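Long-range contacts in alpha-fucosidase (Bifidobacterium bifidum, PDB 2EAB), which probably releases alpha-1,2-linked L-fucose from glycans by hydrolysis, this chain being the catalytic part of a longer, probably membrane-anchored protein: residues 15-20 / 162-167; 463-468 / 543-548. All blocks are in the same frame, centred on the assembly; numbering follows the deposited sequence.

Contact 1 of 2, residues 15-20 / 162-167; sequences SKDDWL and LSKGKA
Asp17 and Lys164 form the salt bridge of this contact. Lys164 NZ lies 2.7 Å from Asp17 OD2, which it meets through the syn lone pair, the side facing OD1. Lys164 comes in across the Asp17 side chain, roughly perpendicular to it. Lys164 runs extended as far as CE and then bends at its last torsion (chi4 57°), which turns NZ onto the carboxylate. Asp17 OD2 also takes a hydrogen bond from Asn161 ND2, so two donors hold that oxygen.

Two further hydrogen bonds join the segments through Asp18. Its backbone N gives a nearly straight bond to Ser163 OG, 2.9 Å long with an N-H...O angle of 174°. Its O receives the Leu162 N at 2.8 Å. These bonds lie where strands 19-22 and 156-161 end their antiparallel pairing, at the edge of the nine-stranded sheet in the N-terminal part. The chain then turns into strand 166-173, where Gly165 and Lys166 stand opposite the single residue Asn161, a G1 beta bulge. Asp18 OD2 is hydrogen-bonded to Tyr331 OH, and OD1 forms a salt bridge with Lys377 NZ.

The apolar part is small and buried. Leu20 CD1 sits against both methyls of Leu162, 3.6 Å from CD2 and 3.7 Å from CD1. Tyr378 of helix 365-386 touches both leucines, and Leu162 also packs on Tyr331 of helix 316-331.

Contact 2 of 2, residues 463-468 / 543-548; sequences AGAETT and VNYMLH
Ala465 lies over one face of the Tyr545 ring. Its CB stands 3.5 Å from the ring centroid and only 4° off the ring normal, a well-centred CH-pi contact. Ala465 CA comes over the same ring, 3.6 Å from CE1. The carbonyl oxygens of Ala463 and Gly464 approach the ring obliquely. Beside this, Ala463 CB touches Met546 SD at 3.9 Å. Chi1 (-56°) and the bend at chi2 (-64°) bring SD round to that methyl.

Polar links between the segments run through water. One water donates to Gly464 O and to Tyr545 OH, and accepts from Glu466 N, 2.9 Å away. It therefore ties the phenol end of the ring to the backbone on both sides of Ala465. A second water lies 2.8 Å from Ala463 O and 2.9 Å from Tyr545 O, within hydrogen-bonding distance of both carbonyls.

Further out, Glu479 OE1 is hydrogen-bonded to Tyr545 OH, and its backbone N to Thr467 OG1. Phe541, one turn before Tyr545, packs on Ala463, Ala465 and Met546. A backbone bond between Ala465 and Ala459 holds the chain to the helix it has just left.

The contact joins the C-terminal ends of two helices of the catalytic domain, which in this family is an (alpha/alpha)6 barrel. Helix 452-463 gives way at Gly464, with positive phi, to a loop. Helix 525-546 ends in a wider pi-type turn and leads through Leu547 to strand 548-549, beside strand 558-565.

The contacts lie on opposite sides of the chain's centre. Their centres are 51 Å apart and their nearest atoms about 41 Å. Both segments of contact 1 precede those of contact 2 along the chain, and the two contacts share no helix or strand. Contact 1 belongs to the edge of the N-terminal nine-stranded sheet, where helices 316-331 and 365-386 of the next region pack on it. It thus joins the beta-rich N-terminal part to the helical catalytic domain. Contact 2 lies wholly within that helical domain and packs two helix ends against each other. Neither lies at a calcium site.

Contact 1 of 2, residues 15-20 / 162-167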
loop_
_atom_site.group_PDB
_atom_site.type_symbol
_atom_site.label_atom_id
_atom_site.label_comp_id
_atom_site.label_asym_id
_atom_site.label_seq_id
_atom_site.Cartn_x
_atom_site.Cartn_y
_atom_site.Cartn_z
ATOM N N SER A 15 16.029 10.747 -23.365
ATOM C CA SER A 15 14.850 11.026 -24.189
ATOM C C SER A 15 13.720 10.008 -24.020
ATOM O O SER A 15 12.549 10.341 -24.214
ATOM C CB SER A 15 15.237 11.124 -25.667
ATOM O OG SER A 15 15.724 9.879 -26.141
ATOM N N LYS A 16 14.077 8.776 -23.665
ATOM C CA LYS A 16 13.101 7.693 -23.521
ATOM C C LYS A 16 12.683 7.455 -22.066
ATOM O O LYS A 16 11.884 6.562 -21.782
ATOM C CB LYS A 16 13.640 6.393 -24.138
ATOM C CG LYS A 16 14.172 6.524 -25.570
ATOM C CD LYS A 16 13.068 6.869 -26.564
ATOM C CE LYS A 16 13.620 7.044 -27.974
ATOM N NZ LYS A 16 14.484 8.254 -28.102
ATOM N N ASP A 17 13.226 8.256 -21.151
ATOM C CA ASP A 17 12.906 8.140 -19.728
ATOM C C ASP A 17 11.553 8.773 -19.414
ATOM O O ASP A 17 11.101 9.681 -20.118
ATOM C CB ASP A 17 13.998 8.798 -18.875
ATOM C CG ASP A 17 15.315 8.038 -18.902
ATOM O OD1 ASP A 17 15.377 6.921 -19.464
ATOM O OD2 ASP A 17 16.298 8.569 -18.342
ATOM N N ASP A 18 10.913 8.286 -18.351
ATOM C CA ASP A 18 9.643 8.835 -17.883
ATOM C C ASP A 18 9.904 9.963 -16.896
ATOM O O ASP A 18 10.546 9.747 -15.872
ATOM C CB ASP A 18 8.810 7.748 -17.196
ATOM C CG ASP A 18 8.529 6.558 -18.099
ATOM O OD1 ASP A 18 8.213 6.748 -19.294
ATOM O OD2 ASP A 18 8.609 5.418 -17.597
ATOM N N TRP A 19 9.394 11.154 -17.206
ATOM C CA TRP A 19 9.592 12.332 -16.368
ATOM C C TRP A 19 8.288 12.960 -15.910
ATOM O O TRP A 19 7.349 13.111 -16.691
ATOM C CB TRP A 19 10.312 13.422 -17.161
ATOM C CG TRP A 19 11.771 13.266 -17.385
ATOM C CD1 TRP A 19 12.533 12.148 -17.215
ATOM C CD2 TRP A 19 12.648 14.279 -17.880
ATOM N NE1 TRP A 19 13.842 12.410 -17.550
ATOM C CE2 TRP A 19 13.937 13.713 -17.966
ATOM C CE3 TRP A 19 12.468 15.621 -18.247
ATOM C CZ2 TRP A 19 15.045 14.442 -18.410
ATOM C CZ3 TRP A 19 13.568 16.344 -18.689
ATOM C CH2 TRP A 19 14.840 15.754 -18.762
ATOM N N LEU A 20 8.254 13.356 -14.641
ATOM C CA LEU A 20 7.393 14.458 -14.215
ATOM C C LEU A 20 8.287 15.687 -14.303
ATOM O O LEU A 20 9.422 15.650 -13.844
ATOM C CB LEU A 20 6.928 14.293 -12.770
ATOM C CG LEU A 20 5.862 13.258 -12.415
ATOM C CD1 LEU A 20 6.395 11.858 -12.507
ATOM C CD2 LEU A 20 5.336 13.519 -11.011
ATOM N N LEU A 162 11.572 9.136 -13.316
ATOM C CA LEU A 162 11.064 7.903 -12.722
ATOM C C LEU A 162 11.881 6.698 -13.163
ATOM O O LEU A 162 11.982 5.713 -12.436
ATOM C CB LEU A 162 9.590 7.680 -13.077
ATOM C CG LEU A 162 8.567 8.776 -12.782
ATOM C CD1 LEU A 162 7.175 8.269 -13.131
ATOM C CD2 LEU A 162 8.625 9.228 -11.327
ATOM N N SER A 163 12.458 6.782 -14.360
ATOM C CA SER A 163 13.223 5.676 -14.936
ATOM C C SER A 163 14.576 5.474 -14.264
ATOM O O SER A 163 15.039 4.340 -14.103
ATOM C CB SER A 163 13.421 5.894 -16.436
ATOM O OG SER A 163 12.177 6.043 -17.092
ATOM N N LYS A 164 15.210 6.580 -13.883
ATOM C CA LYS A 164 16.530 6.548 -13.261
ATOM C C LYS A 164 16.482 6.755 -11.746
ATOM O O LYS A 164 17.498 6.629 -11.068
ATOM C CB LYS A 164 17.461 7.569 -13.926
ATOM C CG LYS A 164 17.927 7.141 -15.317
ATOM C CD LYS A 164 18.883 8.143 -15.953
ATOM C CE LYS A 164 19.536 7.566 -17.211
ATOM N NZ LYS A 164 18.548 7.122 -18.242
ATOM N N GLY A 165 15.301 7.067 -11.220
ATOM C CA GLY A 165 15.123 7.263 -9.784
ATOM C C GLY A 165 15.907 8.435 -9.227
ATOM O O GLY A 165 16.595 8.305 -8.215
ATOM N N LYS A 166 15.801 9.583 -9.883
ATOM C CA LYS A 166 16.478 10.780 -9.408
ATOM C C LYS A 166 15.699 12.037 -9.759
ATOM O O LYS A 166 14.920 12.055 -10.717
ATOM C CB LYS A 166 17.910 10.849 -9.955
ATOM C CG LYS A 166 18.015 11.072 -11.459
ATOM C CD LYS A 166 19.399 10.696 -11.973
ATOM C CE LYS A 166 19.659 11.258 -13.360
ATOM N NZ LYS A 166 20.031 12.703 -13.302
ATOM N N ALA A 167 15.903 13.075 -8.953
ATOM C CA ALA A 167 15.303 14.382 -9.179
ATOM C C ALA A 167 16.377 15.348 -9.663
ATOM O O ALA A 167 17.515 15.301 -9.197
ATOM C CB ALA A 167 14.655 14.901 -7.902
#

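Contact 2 of 2, residues 463-468 / 543-548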
loop_
_atom_site.group_PDB
_atom_site.type_symbol
_atom_site.label_atom_id
_atom_site.label_comp_id
_atom_site.label_asym_id
_atom_site.label_seq_id
_atom_site.Cartn_x
_atom_site.Cartn_y
_atom_site.Cartn_z
ATOM N N ALA A 463 -10.235 -11.027 23.728
ATOM C CA ALA A 463 -10.886 -12.258 23.273
ATOM C C ALA A 463 -10.630 -13.482 24.153
ATOM O O ALA A 463 -11.162 -14.558 23.881
ATOM C CB ALA A 463 -10.521 -12.552 21.814
ATOM N N GLY A 464 -9.824 -13.328 25.197
ATOM C CA GLY A 464 -9.554 -14.429 26.116
ATOM C C GLY A 464 -8.658 -15.508 25.539
ATOM O O GLY A 464 -8.662 -16.644 26.023
ATOM N N ALA A 465 -7.890 -15.152 24.512
ATOM C CA ALA A 465 -6.983 -16.091 23.860
ATOM C C ALA A 465 -5.575 -15.868 24.396
ATOM O O ALA A 465 -4.859 -14.976 23.927
ATOM C CB ALA A 465 -7.026 -15.914 22.348
ATOM N N GLU A 466 -5.195 -16.660 25.398
ATOM C CA GLU A 466 -3.886 -16.517 26.027
ATOM C C GLU A 466 -2.898 -17.546 25.503
ATOM O O GLU A 466 -3.123 -18.751 25.624
ATOM C CB GLU A 466 -3.961 -16.606 27.562
ATOM C CG GLU A 466 -2.559 -16.602 28.202
ATOM C CD GLU A 466 -2.538 -16.309 29.690
ATOM O OE1 GLU A 466 -3.574 -16.486 30.363
ATOM O OE2 GLU A 466 -1.463 -15.907 30.187
ATOM N N THR A 467 -1.810 -17.055 24.921
ATOM C CA THR A 467 -0.689 -17.903 24.547
ATOM C C THR A 467 0.248 -18.046 25.741
ATOM O O THR A 467 0.725 -17.049 26.287
ATOM C CB THR A 467 0.082 -17.312 23.351
ATOM O OG1 THR A 467 -0.791 -17.222 22.220
ATOM C CG2 THR A 467 1.285 -18.184 22.981
ATOM N N THR A 468 0.486 -19.288 26.156
ATOM C CA THR A 468 1.464 -19.581 27.199
ATOM C C THR A 468 2.864 -19.530 26.590
ATOM O O THR A 468 3.048 -19.875 25.418
ATOM C CB THR A 468 1.211 -20.958 27.838
ATOM O OG1 THR A 468 1.266 -21.969 26.829
ATOM C CG2 THR A 468 -0.157 -20.993 28.490
ATOM N N VAL A 543 -11.482 -19.417 14.581
ATOM C CA VAL A 543 -12.290 -20.617 14.808
ATOM C C VAL A 543 -12.602 -20.826 16.292
ATOM O O VAL A 543 -13.746 -21.119 16.661
ATOM C CB VAL A 543 -11.614 -21.881 14.208
ATOM C CG1 VAL A 543 -12.249 -23.170 14.753
ATOM C CG2 VAL A 543 -11.669 -21.847 12.688
ATOM N N ASN A 544 -11.585 -20.679 17.137
ATOM C CA ASN A 544 -11.714 -21.030 18.549
ATOM C C ASN A 544 -12.244 -19.935 19.460
ATOM O O ASN A 544 -12.837 -20.237 20.500
ATOM C CB ASN A 544 -10.388 -21.569 19.079
ATOM C CG ASN A 544 -10.081 -22.941 18.542
ATOM O OD1 ASN A 544 -10.582 -23.944 19.052
ATOM N ND2 ASN A 544 -9.281 -23.001 17.489
ATOM N N TYR A 545 -12.051 -18.677 19.070
ATOM C CA TYR A 545 -12.415 -17.564 19.943
ATOM C C TYR A 545 -13.449 -16.596 19.382
ATOM O O TYR A 545 -14.264 -16.062 20.141
ATOM C CB TYR A 545 -11.164 -16.800 20.377
ATOM C CG TYR A 545 -10.191 -17.659 21.135
ATOM C CD1 TYR A 545 -10.307 -17.813 22.515
ATOM C CD2 TYR A 545 -9.161 -18.330 20.474
ATOM C CE1 TYR A 545 -9.420 -18.609 23.220
ATOM C CE2 TYR A 545 -8.267 -19.130 21.169
ATOM C CZ TYR A 545 -8.405 -19.264 22.540
ATOM O OH TYR A 545 -7.514 -20.042 23.243
ATOM N N MET A 546 -13.424 -16.364 18.072
ATOM C CA MET A 546 -14.211 -15.273 17.485
ATOM C C MET A 546 -15.555 -15.672 16.884
ATOM O O MET A 546 -16.532 -14.931 17.011
ATOM C CB MET A 546 -13.383 -14.508 16.450
ATOM C CG MET A 546 -12.068 -13.945 16.990
ATOM S SD MET A 546 -12.266 -12.711 18.281
ATOM C CE MET A 546 -12.947 -11.341 17.349
ATOM N N LEU A 547 -15.607 -16.821 16.213
ATOM C CA LEU A 547 -16.833 -17.255 15.540
ATOM C C LEU A 547 -17.873 -17.770 16.518
ATOM O O LEU A 547 -17.538 -18.391 17.527
ATOM C CB LEU A 547 -16.527 -18.346 14.509
ATOM C CG LEU A 547 -15.630 -17.941 13.336
ATOM C CD1 LEU A 547 -15.396 -19.112 12.400
ATOM C CD2 LEU A 547 -16.223 -16.759 12.580
ATOM N N HIS A 548 -19.142 -17.515 16.215
ATOM C CA HIS A 548 -20.234 -18.122 16.966
ATOM C C HIS A 548 -21.389 -18.451 16.034
ATOM O O HIS A 548 -21.443 -17.955 14.910
ATOM C CB HIS A 548 -20.658 -17.250 18.170
ATOM C CG HIS A 548 -21.614 -16.135 17.852
ATOM N ND1 HIS A 548 -22.395 -15.547 18.824
ATOM C CD2 HIS A 548 -21.907 -15.491 16.695
ATOM C CE1 HIS A 548 -23.140 -14.602 18.277
ATOM N NE2 HIS A 548 -22.862 -14.546 16.987
HETATM O O HOH W 1 -13.570 -15.486 22.919
HETATM O O HOH W 2 -6.706 -19.137 25.906
#